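Local coordinates for protein JamJ (Lyngbya majuscula, PDB 5DOZ) that is an NADPH-binding enoyl reductase from a polyketide synthase and probably takes part in forming a cyclopropane ring, at residues 8-13 against 25-30; 39-44 against 111-116; 247-252 against 270-275. One frame throughout, in Å; residues are numbered along the deposited sequence.

Contacts 1 and 2 lie on the same side of the chain's centre and touch, Val9 O lying 2.8 Å from Ser111 N in a probable hydrogen bond, whereas contact 3 lies on the opposite side, its centre about 33 Å from that of contact 2. All three rest on strand pairing: antiparallel in the first two, parallel in the third. Contact 1 is a surface hairpin with few apolar meetings. Contact 2, partly buried, pairs two strands of the GroES-like region and packs branched aliphatic side chains together. Contact 3, also partly buried, with seven of twelve touching residues buried, joins more surface (562 Å² against 349 and 327 Å²), adds aromatic packing, and alone binds the cofactor.

Contact 1. Residues 8-13 against 25-30; sequences PVQLKI and VSLENQ
Val25 and Gln10 exchange two backbone hydrogen bonds, which makes them a hydrogen-bonded antiparallel pair of the hairpin built from strands 9-13 and 22-26. Gln10 N donates to Val25 O at 2.8 Å, and Val25 N returns a bond of equal length to Gln10 O. Beyond the neighbouring non-hydrogen-bonded pair, Val9 with Ser26, Leu27 N reaches Pro8 O at 3.1 Å. That donor stands well above the carbonyl plane, 47° out of it, as the chain leaves the strand. A CA-H...O contact from Val9 to Val25 O adds a second, weaker approach to an oxygen already bonded to Gln10 N.

The side-chain packing centres on Leu27. Its CB lies against the backbone of Val9, and its methyls make van der Waals contact with polar groups: CD2 comes to 3.6 Å from the carbonyl oxygen Val9 O, and CD1 meets the amide nitrogen NE2 of Gln10 at 3.5 Å. The Gln10 chain is extended, with CG opposite the backbone N (chi1 -177°), and crosses the Leu27 side chain at about a right angle. Farther along, Val25 CG2 touches Lys12 CB at 4.0 Å, while Pro8 CB is 4.4 Å from Leu27 CB. Val9 turns its side chain to the other side of the hairpin and touches Trp24.

The polar ends find partners beyond the hairpin. Gln10 NE2 binds Ser110 OG, and Lys12 NZ, carried off by bends at chi2 and chi3, binds the carbonyl oxygens of Asp72 and Leu74.

Main-chain bonds therefore set the register of this surface hairpin, with Leu27 supplying a modest apolar cover, while the amide of Gln10 and the ammonium of Lys12 tie strand 9-13 to neighbouring loops.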
loop_
_atom_site.group_PDB
_atom_site.type_symbol
_atom_site.label_atom_id
_atom_site.label_comp_id
_atom_site.label_asym_id
_atom_site.label_seq_id
_atom_site.Cartn_x
_atom_site.Cartn_y
_atom_site.Cartn_z
ATOM N N PRO A 8 -27.734 -1.851 -0.562
ATOM C CA PRO A 8 -26.378 -2.280 -0.934
ATOM C C PRO A 8 -25.918 -1.737 -2.293
ATOM O O PRO A 8 -26.687 -1.738 -3.257
ATOM C CB PRO A 8 -26.477 -3.815 -0.965
ATOM C CG PRO A 8 -27.931 -4.143 -0.847
ATOM C CD PRO A 8 -28.569 -2.992 -0.145
ATOM N N VAL A 9 -24.670 -1.280 -2.360
ATOM C CA VAL A 9 -24.136 -0.641 -3.568
ATOM C C VAL A 9 -22.705 -1.073 -3.899
ATOM O O VAL A 9 -21.980 -1.566 -3.039
ATOM C CB VAL A 9 -24.195 0.905 -3.476
ATOM C CG1 VAL A 9 -25.626 1.407 -3.653
ATOM C CG2 VAL A 9 -23.597 1.404 -2.164
ATOM N N GLN A 10 -22.315 -0.870 -5.155
ATOM C CA GLN A 10 -20.961 -1.144 -5.621
ATOM C C GLN A 10 -20.447 0.014 -6.481
ATOM O O GLN A 10 -21.203 0.603 -7.257
ATOM C CB GLN A 10 -20.940 -2.444 -6.425
ATOM C CG GLN A 10 -19.565 -2.873 -6.906
ATOM C CD GLN A 10 -19.549 -4.306 -7.392
ATOM O OE1 GLN A 10 -19.714 -4.570 -8.581
ATOM N NE2 GLN A 10 -19.363 -5.243 -6.467
ATOM N N LEU A 11 -19.164 0.340 -6.339
ATOM C CA LEU A 11 -18.572 1.404 -7.142
ATOM C C LEU A 11 -18.193 0.893 -8.523
ATOM O O LEU A 11 -17.487 -0.116 -8.664
ATOM C CB LEU A 11 -17.364 2.025 -6.440
ATOM C CG LEU A 11 -16.791 3.314 -7.033
ATOM C CD1 LEU A 11 -17.780 4.473 -6.899
ATOM C CD2 LEU A 11 -15.460 3.642 -6.366
ATOM N N LYS A 12 -18.680 1.600 -9.539
ATOM C CA LYS A 12 -18.465 1.228 -10.931
ATOM C C LYS A 12 -18.154 2.465 -11.771
ATOM O O LYS A 12 -18.403 3.597 -11.353
ATOM C CB LYS A 12 -19.704 0.510 -11.503
ATOM C CG LYS A 12 -20.148 -0.749 -10.756
ATOM C CD LYS A 12 -19.174 -1.909 -10.919
ATOM C CE LYS A 12 -19.352 -2.619 -12.253
ATOM N NZ LYS A 12 -18.230 -3.570 -12.494
ATOM N N ILE A 13 -17.608 2.240 -12.958
ATOM C CA ILE A 13 -17.378 3.320 -13.911
ATOM C C ILE A 13 -17.822 2.834 -15.292
ATOM O O ILE A 13 -17.444 1.746 -15.720
ATOM C CB ILE A 13 -15.910 3.837 -13.846
ATOM C CG1 ILE A 13 -15.813 5.286 -14.338
ATOM C CG2 ILE A 13 -14.938 2.908 -14.567
ATOM C CD1 ILE A 13 -14.601 6.027 -13.805
ATOM N N VAL A 25 -23.595 1.824 -8.049
ATOM C CA VAL A 25 -24.651 1.069 -8.719
ATOM C C VAL A 25 -25.171 -0.026 -7.780
ATOM O O VAL A 25 -24.444 -0.497 -6.899
ATOM C CB VAL A 25 -24.139 0.449 -10.048
ATOM C CG1 VAL A 25 -25.241 -0.323 -10.766
ATOM C CG2 VAL A 25 -23.580 1.527 -10.969
ATOM N N SER A 26 -26.430 -0.416 -7.970
ATOM C CA SER A 26 -27.061 -1.482 -7.188
ATOM C C SER A 26 -26.193 -2.735 -7.108
ATOM O O SER A 26 -25.615 -3.165 -8.108
ATOM C CB SER A 26 -28.429 -1.829 -7.782
ATOM O OG SER A 26 -29.010 -2.937 -7.115
ATOM N N LEU A 27 -26.095 -3.307 -5.909
ATOM C CA LEU A 27 -25.330 -4.535 -5.691
ATOM C C LEU A 27 -26.256 -5.642 -5.222
ATOM O O LEU A 27 -26.908 -5.512 -4.187
ATOM C CB LEU A 27 -24.206 -4.312 -4.669
ATOM C CG LEU A 27 -23.446 -5.525 -4.109
ATOM C CD1 LEU A 27 -22.518 -6.144 -5.146
ATOM C CD2 LEU A 27 -22.667 -5.133 -2.860
ATOM N N GLU A 28 -26.315 -6.728 -5.985
ATOM C CA GLU A 28 -27.170 -7.849 -5.610
ATOM C C GLU A 28 -26.531 -8.722 -4.536
ATOM O O GLU A 28 -25.312 -8.930 -4.526
ATOM C CB GLU A 28 -27.622 -8.673 -6.824
ATOM C CG GLU A 28 -26.562 -8.963 -7.876
ATOM C CD GLU A 28 -27.153 -9.114 -9.271
ATOM O OE1 GLU A 28 -28.396 -9.112 -9.405
ATOM O OE2 GLU A 28 -26.372 -9.233 -10.241
ATOM N N ASN A 29 -27.370 -9.215 -3.632
ATOM C CA ASN A 29 -26.918 -10.048 -2.531
ATOM C C ASN A 29 -26.160 -11.279 -3.016
ATOM O O ASN A 29 -26.512 -11.881 -4.035
ATOM C CB ASN A 29 -28.099 -10.468 -1.655
ATOM C CG ASN A 29 -27.664 -10.900 -0.272
ATOM O OD1 ASN A 29 -27.018 -10.138 0.452
ATOM N ND2 ASN A 29 -28.006 -12.129 0.104
ATOM N N GLN A 30 -25.107 -11.629 -2.288
ATOM C CA GLN A 30 -24.322 -12.815 -2.590
ATOM C C GLN A 30 -24.158 -13.613 -1.302
ATOM O O GLN A 30 -24.046 -13.040 -0.217
ATOM C CB GLN A 30 -22.958 -12.426 -3.170
ATOM C CG GLN A 30 -22.313 -13.494 -4.050
ATOM C CD GLN A 30 -22.604 -13.305 -5.531
ATOM O OE1 GLN A 30 -22.456 -12.208 -6.071
ATOM N NE2 GLN A 30 -23.011 -14.382 -6.198
#

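Contact 2. Residues 39-44 against 111-116; sequences VQIQAV and SFIICS
Val39 and Ile113 form a hydrogen-bonded antiparallel pair in which Val39 N reaches Ile113 O at 3.0 Å and Ile113 N reaches Val39 O at 3.1 Å, although the short strand axes make an angle of 130°, far from a flat antiparallel run. Ile41 N adds a 3.0 Å bond to Ser111 O, lying 37° above that carbonyl's plane. A water donates to both Ile41 O, at 2.6 Å, and Ser111 O, bridging the two segments.

On the face that carries Val39 and Ile113, three aliphatic side chains gather. Ile41 CD1 sits 4.0 Å from both CG1 and CG2 of Ile113, the two side chains crossing at about a right angle. Ile113 CG1 lies between its own backbone N and carbonyl carbon (chi1 69°), from where it also meets Val39 CB at 4.2 Å. Val100 and Val102 of strand 99-103 touch Val39 and Ile113 respectively.

The other face holds Gln40 and Phe112, a non-hydrogen-bonded pair. The Phe112 ring comes obliquely to Gln40, its CE2 being 3.7 Å from Gln40 CB, and it makes a cation-pi contact with Lys38.

Farther on, Gln42 and Ala43 both face Val81 in a classic beta bulge of strand 37-45. The pairing of strands 37-45 and 112-115, with Val39, Ile41 and Ile113 together on one face, belongs to the curled, mainly antiparallel sheet of the GroES-like domain of medium-chain dehydrogenases and reductases.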
loop_
_atom_site.group_PDB
_atom_site.type_symbol
_atom_site.label_atom_id
_atom_site.label_comp_id
_atom_site.label_asym_id
_atom_site.label_seq_id
_atom_site.Cartn_x
_atom_site.Cartn_y
_atom_site.Cartn_z
ATOM N N VAL A 39 -18.313 -10.233 4.298
ATOM C CA VAL A 39 -17.928 -9.134 5.186
ATOM C C VAL A 39 -18.701 -7.864 4.864
ATOM O O VAL A 39 -18.762 -7.450 3.709
ATOM C CB VAL A 39 -16.407 -8.840 5.104
ATOM C CG1 VAL A 39 -16.030 -7.705 6.048
ATOM C CG2 VAL A 39 -15.596 -10.092 5.405
ATOM N N GLN A 40 -19.287 -7.252 5.891
ATOM C CA GLN A 40 -19.937 -5.945 5.750
ATOM C C GLN A 40 -18.874 -4.850 5.799
ATOM O O GLN A 40 -18.232 -4.641 6.834
ATOM C CB GLN A 40 -20.986 -5.738 6.847
ATOM C CG GLN A 40 -21.507 -4.307 6.966
ATOM C CD GLN A 40 -22.259 -4.064 8.260
ATOM O OE1 GLN A 40 -22.762 -5.005 8.891
ATOM N NE2 GLN A 40 -22.351 -2.798 8.664
ATOM N N ILE A 41 -18.693 -4.160 4.676
ATOM C CA ILE A 41 -17.646 -3.148 4.532
ATOM C C ILE A 41 -18.006 -1.861 5.270
ATOM O O ILE A 41 -19.116 -1.345 5.130
ATOM C CB ILE A 41 -17.368 -2.832 3.041
ATOM C CG1 ILE A 41 -16.919 -4.089 2.277
ATOM C CG2 ILE A 41 -16.353 -1.705 2.898
ATOM C CD1 ILE A 41 -15.562 -4.645 2.674
ATOM N N GLN A 42 -17.061 -1.327 6.039
ATOM C CA GLN A 42 -17.337 -0.125 6.835
ATOM C C GLN A 42 -16.467 1.092 6.503
ATOM O O GLN A 42 -16.905 2.226 6.670
ATOM C CB GLN A 42 -17.310 -0.459 8.339
ATOM C CG GLN A 42 -18.290 -1.574 8.689
ATOM C CD GLN A 42 -18.628 -1.664 10.157
ATOM O OE1 GLN A 42 -18.182 -2.580 10.851
ATOM N NE2 GLN A 42 -19.428 -0.719 10.642
ATOM N N ALA A 43 -15.240 0.858 6.039
ATOM C CA ALA A 43 -14.363 1.951 5.586
ATOM C C ALA A 43 -13.307 1.442 4.606
ATOM O O ALA A 43 -12.715 0.384 4.815
ATOM C CB ALA A 43 -13.717 2.666 6.774
ATOM N N VAL A 44 -13.077 2.200 3.536
ATOM C CA VAL A 44 -12.196 1.770 2.449
ATOM C C VAL A 44 -11.239 2.887 2.051
ATOM O O VAL A 44 -11.670 3.981 1.680
ATOM C CB VAL A 44 -12.988 1.347 1.187
ATOM C CG1 VAL A 44 -12.074 0.641 0.192
ATOM C CG2 VAL A 44 -14.172 0.461 1.539
ATOM N N SER A 111 -20.842 -2.606 -0.669
ATOM C CA SER A 111 -21.452 -2.744 0.656
ATOM C C SER A 111 -21.026 -4.032 1.365
ATOM O O SER A 111 -20.871 -4.058 2.591
ATOM C CB SER A 111 -22.974 -2.690 0.547
ATOM O OG SER A 111 -23.407 -1.389 0.206
ATOM N N PHE A 112 -20.854 -5.093 0.579
ATOM C CA PHE A 112 -20.485 -6.403 1.088
ATOM C C PHE A 112 -19.524 -7.050 0.106
ATOM O O PHE A 112 -19.660 -6.890 -1.107
ATOM C CB PHE A 112 -21.725 -7.299 1.252
ATOM C CG PHE A 112 -22.648 -6.880 2.370
ATOM C CD1 PHE A 112 -23.552 -5.831 2.201
ATOM C CD2 PHE A 112 -22.641 -7.557 3.585
ATOM C CE1 PHE A 112 -24.402 -5.446 3.230
ATOM C CE2 PHE A 112 -23.500 -7.185 4.614
ATOM C CZ PHE A 112 -24.378 -6.128 4.440
ATOM N N ILE A 113 -18.543 -7.774 0.629
ATOM C CA ILE A 113 -17.669 -8.568 -0.229
ATOM C C ILE A 113 -17.687 -10.032 0.175
ATOM O O ILE A 113 -17.902 -10.361 1.341
ATOM C CB ILE A 113 -16.207 -8.052 -0.270
ATOM C CG1 ILE A 113 -15.501 -8.277 1.074
ATOM C CG2 ILE A 113 -16.167 -6.593 -0.712
ATOM C CD1 ILE A 113 -13.990 -8.244 0.983
ATOM N N ILE A 114 -17.483 -10.900 -0.809
ATOM C CA ILE A 114 -17.224 -12.307 -0.556
ATOM C C ILE A 114 -15.738 -12.509 -0.811
ATOM O O ILE A 114 -15.227 -12.144 -1.869
ATOM C CB ILE A 114 -18.027 -13.236 -1.498
ATOM C CG1 ILE A 114 -19.531 -12.907 -1.471
ATOM C CG2 ILE A 114 -17.750 -14.704 -1.166
ATOM C CD1 ILE A 114 -20.241 -13.190 -0.161
ATOM N N CYS A 115 -15.041 -13.064 0.171
ATOM C CA CYS A 115 -13.620 -13.317 0.018
ATOM C C CYS A 115 -13.183 -14.515 0.842
ATOM O O CYS A 115 -13.949 -15.039 1.652
ATOM C CB CYS A 115 -12.796 -12.077 0.388
ATOM S SG CYS A 115 -12.577 -11.818 2.164
ATOM N N SER A 116 -11.945 -14.932 0.607
ATOM C CA SER A 116 -11.296 -16.001 1.343
ATOM C C SER A 116 -11.004 -15.577 2.781
ATOM O O SER A 116 -10.755 -14.393 3.041
ATOM C CB SER A 116 -9.988 -16.368 0.634
ATOM O OG SER A 116 -9.193 -17.241 1.416
HETATM O O HOH W 1 -21.342 -1.449 3.815
#

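Contact 3. Residues 247-252 against 270-275. With NDP (NADPH dihydro-nicotinamide-adenine-dinucleotide phosphate), chain E.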
loop_
_atom_site.group_PDB
_atom_site.type_symbol
_atom_site.label_atom_id
_atom_site.label_comp_id
_atom_site.label_asym_id
_atom_site.label_seq_id
_atom_site.Cartn_x
_atom_site.Cartn_y
_atom_site.Cartn_z
ATOM N N GLY A 247 24.098 -3.059 -1.513
ATOM C CA GLY A 247 22.796 -2.451 -1.192
ATOM C C GLY A 247 21.593 -3.217 -1.720
ATOM O O GLY A 247 21.719 -4.020 -2.644
ATOM N N ARG A 248 20.424 -2.966 -1.132
ATOM C CA ARG A 248 19.204 -3.686 -1.487
ATOM C C ARG A 248 18.110 -2.747 -2.014
ATOM O O ARG A 248 17.759 -1.757 -1.365
ATOM C CB ARG A 248 18.705 -4.496 -0.290
ATOM C CG ARG A 248 19.626 -5.647 0.097
ATOM C CD ARG A 248 19.705 -5.789 1.608
ATOM N NE ARG A 248 20.814 -5.021 2.158
ATOM C CZ ARG A 248 20.898 -4.597 3.419
ATOM N NH1 ARG A 248 19.924 -4.842 4.290
ATOM N NH2 ARG A 248 21.968 -3.907 3.803
ATOM N N TYR A 249 17.586 -3.072 -3.197
ATOM C CA TYR A 249 16.656 -2.200 -3.916
ATOM C C TYR A 249 15.244 -2.766 -3.886
ATOM O O TYR A 249 14.922 -3.681 -4.646
ATOM C CB TYR A 249 17.106 -2.029 -5.375
ATOM C CG TYR A 249 16.508 -0.837 -6.106
ATOM C CD1 TYR A 249 15.157 -0.482 -5.960
ATOM C CD2 TYR A 249 17.284 -0.091 -6.982
ATOM C CE1 TYR A 249 14.619 0.603 -6.642
ATOM C CE2 TYR A 249 16.759 0.991 -7.669
ATOM C CZ TYR A 249 15.431 1.338 -7.497
ATOM O OH TYR A 249 14.931 2.419 -8.187
ATOM N N ILE A 250 14.408 -2.220 -3.006
ATOM C CA ILE A 250 12.994 -2.577 -2.960
ATOM C C ILE A 250 12.216 -1.673 -3.914
ATOM O O ILE A 250 12.062 -0.474 -3.664
ATOM C CB ILE A 250 12.403 -2.425 -1.542
ATOM C CG1 ILE A 250 13.318 -3.060 -0.494
ATOM C CG2 ILE A 250 10.999 -3.019 -1.482
ATOM C CD1 ILE A 250 13.138 -2.484 0.897
ATOM N N GLU A 251 11.741 -2.257 -5.008
ATOM C CA GLU A 251 10.933 -1.545 -5.985
ATOM C C GLU A 251 9.486 -2.025 -5.887
ATOM O O GLU A 251 9.223 -3.214 -6.046
ATOM C CB GLU A 251 11.485 -1.787 -7.394
ATOM C CG GLU A 251 10.697 -1.105 -8.495
ATOM C CD GLU A 251 10.839 0.403 -8.466
ATOM O OE1 GLU A 251 11.959 0.897 -8.729
ATOM O OE2 GLU A 251 9.825 1.092 -8.185
ATOM N N ILE A 252 8.558 -1.105 -5.614
ATOM C CA ILE A 252 7.134 -1.465 -5.470
ATOM C C ILE A 252 6.262 -0.864 -6.575
ATOM O O ILE A 252 5.036 -1.020 -6.572
ATOM C CB ILE A 252 6.563 -1.100 -4.070
ATOM C CG1 ILE A 252 6.383 0.416 -3.915
ATOM C CG2 ILE A 252 7.444 -1.673 -2.966
ATOM C CD1 ILE A 252 5.677 0.835 -2.643
ATOM N N ILE A 270 24.435 -5.517 -5.943
ATOM C CA ILE A 270 23.196 -5.197 -5.236
ATOM C C ILE A 270 22.087 -6.230 -5.403
ATOM O O ILE A 270 21.974 -6.883 -6.439
ATOM C CB ILE A 270 22.660 -3.796 -5.604
ATOM C CG1 ILE A 270 22.493 -3.652 -7.117
ATOM C CG2 ILE A 270 23.561 -2.715 -5.020
ATOM C CD1 ILE A 270 21.802 -2.375 -7.539
ATOM N N LYS A 271 21.279 -6.371 -4.360
ATOM C CA LYS A 271 20.124 -7.249 -4.402
ATOM C C LYS A 271 18.919 -6.445 -4.866
ATOM O O LYS A 271 18.585 -5.412 -4.289
ATOM C CB LYS A 271 19.883 -7.899 -3.038
ATOM C CG LYS A 271 21.061 -8.732 -2.552
ATOM C CD LYS A 271 20.624 -9.811 -1.576
ATOM C CE LYS A 271 21.819 -10.600 -1.069
ATOM N NZ LYS A 271 21.396 -11.880 -0.439
ATOM N N TYR A 272 18.298 -6.913 -5.941
ATOM C CA TYR A 272 17.160 -6.243 -6.545
ATOM C C TYR A 272 15.898 -6.967 -6.105
ATOM O O TYR A 272 15.752 -8.170 -6.347
ATOM C CB TYR A 272 17.305 -6.247 -8.067
ATOM C CG TYR A 272 16.218 -5.530 -8.836
ATOM C CD1 TYR A 272 15.829 -4.228 -8.500
ATOM C CD2 TYR A 272 15.598 -6.143 -9.922
ATOM C CE1 TYR A 272 14.837 -3.572 -9.212
ATOM C CE2 TYR A 272 14.611 -5.495 -10.642
ATOM C CZ TYR A 272 14.234 -4.210 -10.284
ATOM O OH TYR A 272 13.253 -3.570 -11.001
ATOM N N PHE A 273 15.007 -6.235 -5.437
ATOM C CA PHE A 273 13.747 -6.794 -4.947
ATOM C C PHE A 273 12.522 -6.080 -5.518
ATOM O O PHE A 273 11.943 -5.218 -4.849
ATOM C CB PHE A 273 13.693 -6.755 -3.419
ATOM C CG PHE A 273 14.605 -7.743 -2.751
ATOM C CD1 PHE A 273 14.325 -9.107 -2.789
ATOM C CD2 PHE A 273 15.737 -7.310 -2.072
ATOM C CE1 PHE A 273 15.162 -10.018 -2.164
ATOM C CE2 PHE A 273 16.577 -8.218 -1.445
ATOM C CZ PHE A 273 16.291 -9.570 -1.492
ATOM N N PRO A 274 12.134 -6.420 -6.762
ATOM C CA PRO A 274 10.841 -5.982 -7.265
ATOM C C PRO A 274 9.772 -6.945 -6.757
ATOM O O PRO A 274 9.923 -8.161 -6.903
ATOM C CB PRO A 274 10.996 -6.135 -8.778
ATOM C CG PRO A 274 11.923 -7.301 -8.928
ATOM C CD PRO A 274 12.874 -7.211 -7.764
ATOM N N PHE A 275 8.706 -6.424 -6.161
ATOM C CA PHE A 275 7.627 -7.301 -5.717
ATOM C C PHE A 275 6.264 -6.637 -5.816
ATOM O O PHE A 275 6.133 -5.428 -5.638
ATOM C CB PHE A 275 7.879 -7.821 -4.292
ATOM C CG PHE A 275 7.507 -6.846 -3.215
ATOM C CD1 PHE A 275 8.399 -5.863 -2.810
ATOM C CD2 PHE A 275 6.252 -6.903 -2.610
ATOM C CE1 PHE A 275 8.050 -4.962 -1.819
ATOM C CE2 PHE A 275 5.896 -5.998 -1.624
ATOM C CZ PHE A 275 6.801 -5.029 -1.225
HETATM P PA NDP E . 0.167 7.462 -2.545
HETATM O O1A NDP E . -0.707 8.084 -3.617
HETATM O O2A NDP E . -0.212 7.586 -1.094
HETATM O O5B NDP E . 1.648 8.075 -2.678
HETATM C C5B NDP E . 2.087 8.756 -3.848
HETATM C C4B NDP E . 3.144 9.752 -3.404
HETATM O O4B NDP E . 4.052 9.983 -4.487
HETATM C C3B NDP E . 2.566 11.113 -3.029
HETATM O O3B NDP E . 2.335 11.238 -1.622
HETATM C C2B NDP E . 3.655 12.072 -3.431
HETATM O O2B NDP E . 4.442 12.351 -2.284
HETATM C C1B NDP E . 4.536 11.320 -4.413
HETATM N N9A NDP E . 4.486 11.926 -5.757
HETATM C C8A NDP E . 3.388 12.353 -6.402
HETATM N N7A NDP E . 3.716 12.848 -7.616
HETATM C C5A NDP E . 5.051 12.734 -7.754
HETATM C C6A NDP E . 6.057 13.057 -8.791
HETATM N N6A NDP E . 5.687 13.617 -9.964
HETATM N N1A NDP E . 7.358 12.772 -8.528
HETATM C C2A NDP E . 7.750 12.213 -7.368
HETATM N N3A NDP E . 6.884 11.895 -6.389
HETATM C C4A NDP E . 5.553 12.125 -6.524
HETATM O O3 NDP E . 0.429 5.921 -2.930
HETATM P PN NDP E . 0.957 4.757 -1.950
HETATM O O1N NDP E . 1.885 5.325 -0.920
HETATM O O2N NDP E . -0.221 3.933 -1.511
HETATM O O5D NDP E . 1.839 3.842 -2.942
HETATM C C5D NDP E . 2.953 4.373 -3.670
HETATM C C4D NDP E . 3.233 3.526 -4.912
HETATM O O4D NDP E . 3.406 2.149 -4.567
HETATM C C3D NDP E . 2.092 3.556 -5.908
HETATM O O3D NDP E . 2.669 3.585 -7.212
HETATM C C2D NDP E . 1.353 2.250 -5.680
HETATM O O2D NDP E . 0.618 1.787 -6.823
HETATM C C1D NDP E . 2.482 1.319 -5.276
HETATM N N1N NDP E . 2.032 0.224 -4.416
HETATM C C2N NDP E . 2.460 -1.013 -4.702
HETATM C C3N NDP E . 2.318 -2.061 -3.799
HETATM C C7N NDP E . 3.027 -3.361 -4.053
HETATM O O7N NDP E . 2.585 -4.407 -3.609
HETATM N N7N NDP E . 4.149 -3.344 -4.767
HETATM C C4N NDP E . 1.338 -1.932 -2.651
HETATM C C5N NDP E . 1.039 -0.527 -2.380
HETATM C C6N NDP E . 1.314 0.478 -3.305
HETATM P P2B NDP E . 5.328 13.679 -2.193
HETATM O O1X NDP E . 4.344 14.813 -2.369
HETATM O O2X NDP E . 5.915 13.561 -0.821
HETATM O O3X NDP E . 6.336 13.546 -3.307
#
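The Rossmann-type nucleotide-binding fold places these segments in a beta-alpha-beta unit, strands 247-251 and 271-274 joined through helix 260-266 at the edge of the six-stranded parallel sheet. The strand axes run only 12° apart, and five backbone hydrogen bonds alternate between them. Tyr249 accounts for two: its N bonds Lys271 O at 2.8 Å, and its O accepts from Phe273 N at 2.7 Å. The last, Phe275 N to Glu251 O, is longer at 3.3 Å.

On the face of Tyr249 and Tyr272 the two rings make a T-shaped pair, the edge of Tyr272 directed at the face of Tyr249, with centroids 5.9 Å apart and planes at 86°. Their hydroxyls bond outside the pair, Tyr249 OH with Asn239 ND2 and Tyr272 OH with Trp258 O. The opposite face sets Arg248 and Lys271 side by side, joined through their aliphatic portions; the Arg248 guanidinium continues to a salt bridge with Glu156.

At the cofactor end, Phe275 CE1 touches CG2 of both Ile250 and Ile252, each at 3.5 Å. The Ile250 methyl arrives at the ring edge, while the NADPH amide nitrogen lies over a face. Ile252 puts CG1 between its backbone N and carbonyl carbon (chi1 73°), which carries CD1 to within 3.3 Å of NDP O4D. With only the methyl of an alanine in place of Ile252, a gap would probably open beside Phe275 and the nicotinamide ribose, leaving both less firmly placed. The nicotinamide carboxamide is gripped by two main-chain oxygens: N7N donates to Phe275 O at 3.0 Å and also to Ile252 O.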